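Local coordinates for aldehyde dehydrogenase 12 (Zea mays, PDB 6D97), which probably catalyses the NAD+-dependent oxidation of L-glutamate gamma-semialdehyde to glutamate, the last step of proline catabolism in plants, at residues W299-P304 with P471-D476. Sequence-based numbering, arbitrary orientation.
Sequences WKILGP and PLFLQD
Phe473 holds CG trans to its backbone N (chi1 -178°), which extends the benzyl group from helix 471-479 to the end of strand 298-302, while Ile301, whose CG2 is anti to the backbone N and beside the carbonyl carbon, thereby turns that methyl to the ring. The methyl meets Phe473 at the rim and in the ring plane, with Ile301 CG2 3.9 Å from Phe473 CZ. Pro304 instead covers a face: its CD stands 4.0 Å from the Phe473 centroid and 13° off the normal, the geometry of a CH-pi contact, displaced toward the CD1–CE1 side. Between them Gly303, just past the strand, brings its CA within 3.6 Å of Phe473 CE2, an oblique approach of backbone to ring. Ser468 and Leu448 also touch the phenylalanine, and Val451, on the same helix as Leu448, packs on Ile301. Helix 471-479 follows strand 463-467, which runs parallel to 298-302 and is hydrogen-bonded to it through Ala465 and Val467, so the helix packs on the mixed sheet of the aldehyde dehydrogenase catalytic domain, distinct from the NAD-binding sheet. With no hydrogen bond joining the two segments, cohesion here rests on dispersion and weak CH-pi attraction, centred on one aromatic ring.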
# COMPACT_ATOMS: atom_id res chain seq x y z
N TRP A 299 15.42 25.73 -9.77
CA TRP A 299 16.85 25.76 -10.00
C TRP A 299 17.30 24.50 -10.71
O TRP A 299 16.67 23.44 -10.60
CB TRP A 299 17.64 25.93 -8.67
CG TRP A 299 17.20 25.05 -7.53
CD1 TRP A 299 16.36 25.39 -6.51
CD2 TRP A 299 17.61 23.70 -7.29
NE1 TRP A 299 16.21 24.32 -5.65
CE2 TRP A 299 16.97 23.27 -6.11
CE3 TRP A 299 18.45 22.81 -7.96
CZ2 TRP A 299 17.14 22.00 -5.59
CZ3 TRP A 299 18.62 21.54 -7.45
CH2 TRP A 299 17.97 21.14 -6.27
N LYS A 300 18.40 24.62 -11.45
CA LYS A 300 19.12 23.50 -12.02
C LYS A 300 20.56 23.60 -11.56
O LYS A 300 21.19 24.65 -11.72
CB LYS A 300 19.03 23.48 -13.54
CG LYS A 300 19.87 22.38 -14.18
CD LYS A 300 19.66 22.34 -15.68
CE LYS A 300 18.32 21.70 -16.04
NZ LYS A 300 17.89 22.05 -17.42
N ILE A 301 21.06 22.52 -10.97
CA ILE A 301 22.45 22.41 -10.56
C ILE A 301 23.15 21.46 -11.53
O ILE A 301 22.67 20.35 -11.76
CB ILE A 301 22.59 21.91 -9.12
CG1 ILE A 301 21.96 22.89 -8.13
CG2 ILE A 301 24.04 21.68 -8.77
CD1 ILE A 301 21.91 22.35 -6.71
N LEU A 302 24.26 21.91 -12.10
CA LEU A 302 25.12 21.05 -12.89
C LEU A 302 26.22 20.50 -12.00
O LEU A 302 26.92 21.26 -11.32
CB LEU A 302 25.73 21.81 -14.07
CG LEU A 302 24.84 22.59 -15.04
CD1 LEU A 302 25.69 23.19 -16.14
CD2 LEU A 302 23.74 21.71 -15.62
N GLY A 303 26.37 19.18 -11.99
CA GLY A 303 27.40 18.54 -11.21
C GLY A 303 28.76 18.66 -11.86
O GLY A 303 28.94 19.28 -12.91
N PRO A 304 29.76 18.05 -11.21
CA PRO A 304 31.13 18.15 -11.73
C PRO A 304 31.41 17.30 -12.95
O PRO A 304 32.36 17.59 -13.68
CB PRO A 304 31.98 17.70 -10.54
CG PRO A 304 31.10 16.73 -9.82
CD PRO A 304 29.68 17.24 -9.98
N PRO A 471 26.51 9.30 -8.04
CA PRO A 471 25.54 9.02 -6.97
C PRO A 471 25.85 9.70 -5.65
O PRO A 471 24.92 10.01 -4.89
CB PRO A 471 25.60 7.49 -6.85
CG PRO A 471 26.93 7.11 -7.40
CD PRO A 471 27.21 8.09 -8.50
N LEU A 472 27.13 9.94 -5.34
CA LEU A 472 27.47 10.63 -4.10
C LEU A 472 27.08 12.10 -4.17
O LEU A 472 26.64 12.68 -3.17
CB LEU A 472 28.96 10.48 -3.80
CG LEU A 472 29.54 9.06 -3.82
CD1 LEU A 472 31.01 9.10 -3.46
CD2 LEU A 472 28.78 8.12 -2.89
N PHE A 473 27.24 12.72 -5.35
CA PHE A 473 26.81 14.11 -5.52
C PHE A 473 25.29 14.21 -5.49
O PHE A 473 24.73 15.09 -4.83
CB PHE A 473 27.36 14.65 -6.84
CG PHE A 473 27.02 16.09 -7.10
CD1 PHE A 473 27.80 17.11 -6.58
CD2 PHE A 473 25.92 16.43 -7.89
CE1 PHE A 473 27.49 18.44 -6.83
CE2 PHE A 473 25.61 17.76 -8.14
CZ PHE A 473 26.40 18.76 -7.61
N LEU A 474 24.61 13.31 -6.20
CA LEU A 474 23.15 13.34 -6.25
C LEU A 474 22.55 13.17 -4.86
O LEU A 474 21.71 13.98 -4.45
CB LEU A 474 22.64 12.25 -7.20
CG LEU A 474 22.85 12.44 -8.70
CD1 LEU A 474 22.29 11.25 -9.46
CD2 LEU A 474 22.19 13.72 -9.18
N GLN A 475 22.98 12.15 -4.12
CA GLN A 475 22.38 11.90 -2.81
C GLN A 475 22.73 13.00 -1.82
O GLN A 475 21.95 13.26 -0.89
CB GLN A 475 22.83 10.54 -2.29
CG GLN A 475 24.23 10.50 -1.70
CD GLN A 475 24.65 9.10 -1.30
OE1 GLN A 475 23.92 8.14 -1.53
NE2 GLN A 475 25.83 8.98 -0.70
N ASP A 476 23.87 13.67 -2.00
CA ASP A 476 24.21 14.80 -1.14
C ASP A 476 23.29 15.99 -1.42
O ASP A 476 22.74 16.59 -0.49
CB ASP A 476 25.67 15.19 -1.34
CG ASP A 476 26.14 16.24 -0.36
OD1 ASP A 476 25.83 16.11 0.84
OD2 ASP A 476 26.83 17.19 -0.78